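Local coordinates for virulence associated protein VapB (Rhodococcus equi, PDB 4CV7) that is a plasmid-encoded virulence-associated protein of unknown molecular function that folds as an eight-stranded antiparallel beta-barrel and is probably secreted, at residues A[7-12]-A[45-50]; A[29-34]-A[105-110]. One frame throughout, in Å; residues are numbered along the deposited sequence.

Contact 1 of 2, residues A[7-12]-A[45-50]; sequences DVHGNV and AFWGTL
With chi1 at 62°, Phe46 sets its CG between its own backbone N and carbonyl carbon, and the ring swings across the strand boundary to lie over the backbone of Gly10. The CA of Gly10 sits 3.9 Å from the centroid of the Phe46 ring and 19° off the ring normal, a CH-pi contact over the face. Further along the rim, CE2 of Phe46 comes within 3.5 Å of the Asn11 backbone N. Gly10 has no side chain, and its bare backbone is the surface on which the phenyl group rests.

The backbones beneath belong to antiparallel strands, 156° apart in direction, paired at two hydrogen-bonded sites. Val8 N gives a nearly straight bond of 2.9 Å to Gly48 O; Gly48 N answers to Val8 O. Gly10 and Phe46 exchange a second pair of bonds. Here strand 4-14, the first of the chain, meets strand 42-52, the fourth, in a pairing that closes the Greek-key barrel.

On the face carrying Val8 and Phe46, the barrel interior, Val8 uses its two branches differently: CG1 lies 3.6 Å from Leu50 CB, while CG2 rests against the Gly48 carbonyl. Val23 of strand 18-25 touches both Val8 and Phe46, and Ile89 of strand 85-91 touches both Val8 and Leu50.

The outer face carries His9 and Trp47, a non-hydrogen-bonded pair. His9 meets the indole chiefly through its stem, CB to Trp47 CD1 at 3.5 Å; the end of the imidazole leads away, and its ring meets that of Tyr24. Under them His9 CA makes a CA-H...O contact of 3.2 Å with Phe46 O.

Contact 2 of 2, residues A[29-34]-A[105-110]; sequences MVFDGD and GSWHNW
Strands 29-34 and 105-108 run antiparallel at 161°, with Val30-His108 and Asp32-Ser106 as hydrogen-bonded pairs; the bond from Asp32 N to Ser106 O is nearly straight (3.0 Å, 173°). Between these pairs, Phe31 and Trp107 face each other and cross at about a right angle. Phe31 CB stands 3.5 Å from the centroid of the indole six-membered ring, almost on its normal, while the phenyl edge turns to the face of the five-membered ring in an edge-to-face pair. The far end of the phenyl ring reaches Gly105, Phe31 CZ to Gly105 CA 3.7 Å.

This pairing joins the third and last strands of the Greek-key barrel, and the two aromatics enter its core beside Phe78, with Val23 also touching both.

On the opposite face, His108 lies alongside Val30. Its CG sits between its backbone N and carbonyl carbon (chi1 61°), bringing one ring face over Val30 O and against Val30 CB. A straight bond from ND1 to Asn109 O, 2.8 Å and in the ring plane, fixes the imidazole's rotation; NE2 is buried without a partner in the model. Asp32, salt-bridged to Lys20, has its side chain about 4 Å from a cobalt ion. Met29, bent at chi2 and chi3, brings SD to 3.4 Å from His108 O.

From the N terminus, the chain lays down 7-12, passes through strand 18-25 and reaches 29-34 before turning back into 45-50. Contact 1 closes there, over 32 intervening residues. Contact 2 opens inside that span and closes 70 residues later at 105-110, after helix 55-61 and three further strands, so the two closures cross. Their centres lie about 13 Å apart and they do not touch, but both belong to the same closed sheet. Contact 1 seals the first strand to the fourth, contact 2 the third to the last. Strand 18-25 stands between 4-14 and 29-37 and so links the two contacts through the sheet.

Contact 1 of 2, residues A[7-12]-A[45-50]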
ATOM      1  N   ASP A   7      -4.857 -11.312  -5.706  1.00 22.38           N
ATOM      2  CA  ASP A   7      -4.764 -11.487  -4.292  1.00 21.40           C
ATOM      3  C   ASP A   7      -3.465 -10.892  -3.819  1.00 22.43           C
ATOM      4  O   ASP A   7      -2.406 -11.131  -4.448  1.00 24.61           O
ATOM      5  CB  ASP A   7      -4.766 -13.002  -3.972  1.00 25.07           C
ATOM      6  CG  ASP A   7      -6.113 -13.645  -4.103  1.00 28.26           C
ATOM      7  OD1 ASP A   7      -7.157 -12.990  -4.146  1.00 30.65           O
ATOM      8  OD2 ASP A   7      -6.053 -14.891  -4.027  1.00 35.30           O
ATOM      9  N   VAL A   8      -3.447 -10.160  -2.714  1.00 20.46           N
ATOM     10  CA  VAL A   8      -2.203  -9.652  -2.166  1.00 19.16           C
ATOM     11  C   VAL A   8      -2.234  -9.778  -0.647  1.00 17.94           C
ATOM     12  O   VAL A   8      -3.305 -10.025  -0.084  1.00 20.46           O
ATOM     13  CB  VAL A   8      -1.965  -8.162  -2.486  1.00 20.47           C
ATOM     14  CG1 VAL A   8      -1.775  -7.963  -4.004  1.00 23.31           C
ATOM     15  CG2 VAL A   8      -3.064  -7.262  -1.927  1.00 21.95           C
ATOM     16  N   HIS A   9      -1.088  -9.655  -0.027  1.00 17.10           N
ATOM     17  CA  HIS A   9      -1.035  -9.582   1.439  1.00 17.59           C
ATOM     18  C   HIS A   9       0.070  -8.630   1.776  1.00 17.09           C
ATOM     19  O   HIS A   9       0.898  -8.260   0.914  1.00 17.75           O
ATOM     20  CB  HIS A   9      -0.831 -10.940   2.092  1.00 20.10           C
ATOM     21  CG  HIS A   9       0.472 -11.597   1.723  1.00 21.70           C
ATOM     22  ND1 HIS A   9       0.639 -12.308   0.547  1.00 24.06           N
ATOM     23  CD2 HIS A   9       1.663 -11.698   2.383  1.00 23.79           C
ATOM     24  CE1 HIS A   9       1.870 -12.805   0.498  1.00 24.53           C
ATOM     25  NE2 HIS A   9       2.514 -12.448   1.595  1.00 25.26           N
ATOM     26  N   GLY A  10       0.111  -8.149   2.975  1.00 17.58           N
ATOM     27  CA  GLY A  10       1.055  -7.175   3.381  1.00 17.91           C
ATOM     28  C   GLY A  10       1.155  -6.976   4.859  1.00 17.44           C
ATOM     29  O   GLY A  10       0.503  -7.674   5.616  1.00 19.03           O
ATOM     30  N   ASN A  11       1.926  -5.969   5.252  1.00 17.32           N
ATOM     31  CA  ASN A  11       1.988  -5.661   6.645  1.00 18.13           C
ATOM     32  C   ASN A  11       2.321  -4.172   6.828  1.00 17.47           C
ATOM     33  O   ASN A  11       2.759  -3.476   5.893  1.00 18.79           O
ATOM     34  CB  ASN A  11       2.990  -6.590   7.362  1.00 20.49           C
ATOM     35  CG  ASN A  11       4.398  -6.587   6.749  1.00 22.07           C
ATOM     36  OD1 ASN A  11       5.032  -5.550   6.628  1.00 24.47           O
ATOM     37  ND2 ASN A  11       4.799  -7.705   6.185  1.00 24.80           N
ATOM     38  N   VAL A  12       2.129  -3.701   8.045  1.00 16.77           N
ATOM     39  CA  VAL A  12       2.394  -2.327   8.411  0.55 16.20           C
ATOM     40  C   VAL A  12       2.988  -2.289   9.808  1.00 16.56           C
ATOM     41  O   VAL A  12       2.482  -3.008  10.704  1.00 18.48           O
ATOM     42  CB  VAL A  12       1.108  -1.485   8.334  0.55 16.95           C
ATOM     43  CG1 VAL A  12      -0.033  -2.122   9.131  0.55 18.46           C
ATOM     44  CG2 VAL A  12       1.303  -0.043   8.739  0.55 17.28           C
ATOM     45  N   ALA A  45      -0.695  -7.360  10.018  1.00 24.93           N
ATOM     46  CA  ALA A  45      -0.710  -7.960   8.689  1.00 23.82           C
ATOM     47  C   ALA A  45      -2.125  -7.772   8.089  1.00 22.57           C
ATOM     48  O   ALA A  45      -3.098  -7.580   8.806  1.00 24.10           O
ATOM     49  CB  ALA A  45      -0.209  -9.389   8.686  1.00 26.45           C
ATOM     50  N   PHE A  46      -2.188  -7.795   6.758  1.00 21.03           N
ATOM     51  CA  PHE A  46      -3.425  -7.672   6.071  1.00 20.98           C
ATOM     52  C   PHE A  46      -3.449  -8.560   4.827  1.00 21.02           C
ATOM     53  O   PHE A  46      -2.419  -8.890   4.242  1.00 20.54           O
ATOM     54  CB  PHE A  46      -3.772  -6.202   5.837  1.00 20.67           C
ATOM     55  CG  PHE A  46      -2.779  -5.460   4.984  1.00 20.45           C
ATOM     56  CD1 PHE A  46      -2.811  -5.563   3.602  1.00 21.66           C
ATOM     57  CD2 PHE A  46      -1.773  -4.636   5.548  1.00 20.45           C
ATOM     58  CE1 PHE A  46      -1.914  -4.891   2.835  1.00 21.94           C
ATOM     59  CE2 PHE A  46      -0.856  -3.962   4.778  1.00 20.81           C
ATOM     60  CZ  PHE A  46      -0.952  -4.084   3.413  1.00 22.05           C
ATOM     61  N   TRP A  47      -4.686  -8.904   4.432  1.00 21.60           N
ATOM     62  CA  TRP A  47      -4.932  -9.595   3.191  1.00 21.75           C
ATOM     63  C   TRP A  47      -5.883  -8.793   2.424  1.00 21.46           C
ATOM     64  O   TRP A  47      -6.757  -8.145   2.971  1.00 23.36           O
ATOM     65  CB  TRP A  47      -5.606 -10.986   3.500  1.00 23.64           C
ATOM     66  CG  TRP A  47      -4.578 -11.695   4.224  1.00 27.73           C
ATOM     67  CD1 TRP A  47      -3.598 -12.422   3.681  1.00 28.49           C
ATOM     68  CD2 TRP A  47      -4.252 -11.536   5.611  1.00 31.43           C
ATOM     69  NE1 TRP A  47      -2.689 -12.764   4.617  1.00 31.95           N
ATOM     70  CE2 TRP A  47      -3.044 -12.189   5.816  1.00 32.26           C
ATOM     71  CE3 TRP A  47      -4.865 -10.874   6.692  1.00 33.76           C
ATOM     72  CZ2 TRP A  47      -2.419 -12.235   7.074  1.00 36.79           C
ATOM     73  CZ3 TRP A  47      -4.246 -10.915   7.956  1.00 37.07           C
ATOM     74  CH2 TRP A  47      -3.045 -11.592   8.136  1.00 37.83           C
ATOM     75  N   GLY A  48      -5.771  -8.840   1.139  1.00 18.07           N
ATOM     76  CA  GLY A  48      -6.723  -8.123   0.334  1.00 18.44           C
ATOM     77  C   GLY A  48      -6.562  -8.311  -1.178  1.00 16.98           C
ATOM     78  O   GLY A  48      -6.004  -9.339  -1.564  1.00 18.42           O
ATOM     79  N   THR A  49      -7.157  -7.401  -1.934  1.00 16.48           N
ATOM     80  CA  THR A  49      -7.171  -7.477  -3.359  1.00 16.73           C
ATOM     81  C   THR A  49      -6.558  -6.246  -3.940  1.00 15.79           C
ATOM     82  O   THR A  49      -6.967  -5.127  -3.589  1.00 14.89           O
ATOM     83  CB  THR A  49      -8.616  -7.681  -3.860  1.00 18.31           C
ATOM     84  OG1 THR A  49      -9.155  -8.888  -3.245  1.00 21.33           O
ATOM     85  CG2 THR A  49      -8.715  -7.811  -5.347  1.00 18.15           C
ATOM     86  N   LEU A  50      -5.662  -6.400  -4.852  1.00 15.66           N
ATOM     87  CA  LEU A  50      -5.139  -5.356  -5.700  1.00 15.18           C
ATOM     88  C   LEU A  50      -6.004  -5.254  -6.984  1.00 15.83           C
ATOM     89  O   LEU A  50      -6.185  -6.292  -7.666  1.00 17.14           O
ATOM     90  CB  LEU A  50      -3.670  -5.666  -6.094  1.00 15.60           C
ATOM     91  CG  LEU A  50      -3.042  -4.740  -7.149  1.00 15.58           C
ATOM     92  CD1 LEU A  50      -2.849  -3.317  -6.725  1.00 14.68           C
ATOM     93  CD2 LEU A  50      -1.701  -5.321  -7.647  1.00 16.77           C
TER

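Contact 2 of 2, residues A[29-34]-A[105-110]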
ATOM      1  N   MET A  29       6.382  -9.402  -6.833  1.00 19.54           N
ATOM      2  CA  MET A  29       6.834  -8.061  -6.668  1.00 19.06           C
ATOM      3  C   MET A  29       6.538  -7.572  -5.237  1.00 17.02           C
ATOM      4  O   MET A  29       5.587  -8.001  -4.622  1.00 18.47           O
ATOM      5  CB  MET A  29       6.081  -7.145  -7.629  1.00 19.92           C
ATOM      6  CG  MET A  29       6.932  -6.148  -8.303  1.00 22.49           C
ATOM      7  SD  MET A  29       8.376  -6.744  -9.236  1.00 22.75           S
ATOM      8  CE  MET A  29       7.561  -7.411 -10.709  1.00 25.02           C
ATOM      9  N   VAL A  30       7.301  -6.632  -4.747  1.00 18.57           N
ATOM     10  CA  VAL A  30       7.173  -6.186  -3.414  1.00 18.31           C
ATOM     11  C   VAL A  30       7.097  -4.632  -3.370  1.00 16.65           C
ATOM     12  O   VAL A  30       7.923  -3.978  -3.991  1.00 17.65           O
ATOM     13  CB  VAL A  30       8.379  -6.640  -2.526  1.00 20.98           C
ATOM     14  CG1 VAL A  30       8.227  -6.087  -1.170  1.00 22.01           C
ATOM     15  CG2 VAL A  30       8.556  -8.157  -2.572  1.00 23.30           C
ATOM     16  N   PHE A  31       6.081  -4.105  -2.660  1.00 16.09           N
ATOM     17  CA  PHE A  31       5.937  -2.646  -2.422  1.00 14.91           C
ATOM     18  C   PHE A  31       6.598  -2.352  -1.076  1.00 15.26           C
ATOM     19  O   PHE A  31       6.179  -2.937  -0.080  1.00 16.89           O
ATOM     20  CB  PHE A  31       4.521  -2.257  -2.454  1.00 15.60           C
ATOM     21  CG  PHE A  31       4.293  -0.776  -2.233  1.00 14.86           C
ATOM     22  CD1 PHE A  31       4.592   0.116  -3.223  1.00 15.55           C
ATOM     23  CD2 PHE A  31       3.847  -0.276  -1.010  1.00 15.18           C
ATOM     24  CE1 PHE A  31       4.403   1.502  -3.019  1.00 15.38           C
ATOM     25  CE2 PHE A  31       3.617   1.105  -0.857  1.00 15.05           C
ATOM     26  CZ  PHE A  31       3.980   1.952  -1.817  1.00 15.44           C
ATOM     27  N   ASP A  32       7.471  -1.358  -1.088  1.00 15.77           N
ATOM     28  CA  ASP A  32       8.076  -0.779   0.132  0.66 17.29           C
ATOM     29  C   ASP A  32       7.598   0.647   0.237  1.00 16.72           C
ATOM     30  O   ASP A  32       8.034   1.481  -0.609  1.00 17.35           O
ATOM     31  CB  ASP A  32       9.607  -0.816   0.004  0.66 19.99           C
ATOM     32  CG  ASP A  32      10.402  -0.412   1.272  0.66 22.81           C
ATOM     33  OD1 ASP A  32       9.932   0.166   2.239  0.66 24.46           O
ATOM     34  OD2 ASP A  32      11.607  -0.699   1.324  0.66 29.77           O
ATOM     35  N   GLY A  33       6.814   0.940   1.247  1.00 15.42           N
ATOM     36  CA  GLY A  33       6.338   2.335   1.393  1.00 15.68           C
ATOM     37  C   GLY A  33       6.532   2.925   2.759  1.00 15.48           C
ATOM     38  O   GLY A  33       6.522   2.243   3.763  1.00 16.67           O
ATOM     39  N   ASP A  34       6.830   4.223   2.744  1.00 15.26           N
ATOM     40  CA  ASP A  34       7.147   4.964   3.937  1.00 16.11           C
ATOM     41  C   ASP A  34       6.149   6.119   4.029  1.00 15.71           C
ATOM     42  O   ASP A  34       6.220   6.985   3.181  1.00 15.83           O
ATOM     43  CB  ASP A  34       8.566   5.509   3.824  1.00 18.79           C
ATOM     44  CG  ASP A  34       9.578   4.397   3.786  1.00 20.30           C
ATOM     45  OD1 ASP A  34       9.885   3.829   4.822  1.00 22.16           O
ATOM     46  OD2 ASP A  34      10.189   4.242   2.755  1.00 28.73           O
ATOM     47  N   GLY A 105       6.730   5.469  -2.000  1.00 13.77           N
ATOM     48  CA  GLY A 105       6.986   4.047  -2.076  1.00 14.71           C
ATOM     49  C   GLY A 105       7.179   3.671  -3.511  1.00 14.92           C
ATOM     50  O   GLY A 105       6.848   4.345  -4.433  1.00 16.14           O
ATOM     51  N   SER A 106       7.707   2.446  -3.642  1.00 15.07           N
ATOM     52  CA  SER A 106       7.901   1.861  -4.991  1.00 15.88           C
ATOM     53  C   SER A 106       7.913   0.324  -4.896  1.00 15.50           C
ATOM     54  O   SER A 106       8.056  -0.254  -3.822  1.00 16.26           O
ATOM     55  CB  SER A 106       9.079   2.454  -5.689  1.00 19.62           C
ATOM     56  OG  SER A 106      10.170   2.122  -4.902  1.00 21.17           O
ATOM     57  N   TRP A 107       7.799  -0.251  -6.078  1.00 14.79           N
ATOM     58  CA  TRP A 107       7.770  -1.722  -6.246  1.00 15.02           C
ATOM     59  C   TRP A 107       9.121  -2.169  -6.714  1.00 15.71           C
ATOM     60  O   TRP A 107       9.792  -1.530  -7.548  1.00 16.15           O
ATOM     61  CB  TRP A 107       6.702  -2.162  -7.244  1.00 15.19           C
ATOM     62  CG  TRP A 107       5.296  -1.800  -6.849  1.00 14.36           C
ATOM     63  CD1 TRP A 107       4.610  -0.625  -7.098  1.00 14.99           C
ATOM     64  CD2 TRP A 107       4.359  -2.649  -6.151  1.00 14.18           C
ATOM     65  NE1 TRP A 107       3.357  -0.702  -6.616  1.00 14.78           N
ATOM     66  CE2 TRP A 107       3.153  -1.932  -6.044  1.00 14.52           C
ATOM     67  CE3 TRP A 107       4.419  -3.959  -5.634  1.00 15.00           C
ATOM     68  CZ2 TRP A 107       2.055  -2.479  -5.423  1.00 15.09           C
ATOM     69  CZ3 TRP A 107       3.247  -4.457  -5.031  1.00 15.47           C
ATOM     70  CH2 TRP A 107       2.122  -3.740  -4.939  1.00 15.97           C
ATOM     71  N   HIS A 108       9.477  -3.366  -6.213  1.00 17.25           N
ATOM     72  CA  HIS A 108      10.724  -3.971  -6.750  1.00 19.34           C
ATOM     73  C   HIS A 108      10.599  -5.475  -6.780  1.00 19.23           C
ATOM     74  O   HIS A 108       9.732  -6.055  -6.142  1.00 18.82           O
ATOM     75  CB  HIS A 108      11.866  -3.534  -5.894  1.00 22.66           C
ATOM     76  CG  HIS A 108      11.720  -3.976  -4.493  1.00 24.91           C
ATOM     77  ND1 HIS A 108      12.036  -5.262  -4.072  1.00 30.67           N
ATOM     78  CD2 HIS A 108      11.258  -3.325  -3.401  1.00 27.99           C
ATOM     79  CE1 HIS A 108      11.780  -5.358  -2.776  1.00 32.51           C
ATOM     80  NE2 HIS A 108      11.325  -4.196  -2.356  1.00 30.31           N
ATOM     81  N   ASN A 109      11.548  -6.179  -7.442  1.00 17.84           N
ATOM     82  CA  ASN A 109      11.534  -7.608  -7.559  1.00 20.10           C
ATOM     83  C   ASN A 109      12.440  -8.166  -6.475  1.00 23.87           C
ATOM     84  O   ASN A 109      12.954  -7.455  -5.605  1.00 26.25           O
ATOM     85  CB  ASN A 109      11.821  -8.077  -9.018  1.00 23.02           C
ATOM     86  CG  ASN A 109      13.212  -7.735  -9.497  1.00 23.00           C
ATOM     87  OD1 ASN A 109      14.181  -7.734  -8.647  1.00 24.06           O
ATOM     88  ND2 ASN A 109      13.399  -7.574 -10.819  1.00 25.80           N
ATOM     89  N   TRP A 110      12.654  -9.496  -6.537  1.00 26.38           N
ATOM     90  CA  TRP A 110      13.393 -10.183  -5.466  1.00 32.83           C
ATOM     91  C   TRP A 110      14.856  -9.785  -5.411  1.00 33.79           C
ATOM     92  O   TRP A 110      15.531  -9.996  -4.385  1.00 38.06           O
ATOM     93  CB  TRP A 110      13.278 -11.691  -5.620  1.00 36.92           C
ATOM     94  CG  TRP A 110      14.219 -12.193  -6.642  1.00 34.08           C
ATOM     95  CD1 TRP A 110      13.979 -12.262  -7.997  1.00 31.27           C
ATOM     96  CD2 TRP A 110      15.559 -12.728  -6.424  1.00 37.70           C
ATOM     97  NE1 TRP A 110      15.076 -12.799  -8.611  1.00 30.51           N
ATOM     98  CE2 TRP A 110      16.061 -13.081  -7.682  1.00 33.13           C
ATOM     99  CE3 TRP A 110      16.355 -12.977  -5.278  1.00 42.11           C
ATOM    100  CZ2 TRP A 110      17.355 -13.634  -7.852  1.00 34.94           C
ATOM    101  CZ3 TRP A 110      17.634 -13.537  -5.450  1.00 47.60           C
ATOM    102  CH2 TRP A 110      18.098 -13.871  -6.716  1.00 42.53           C
TER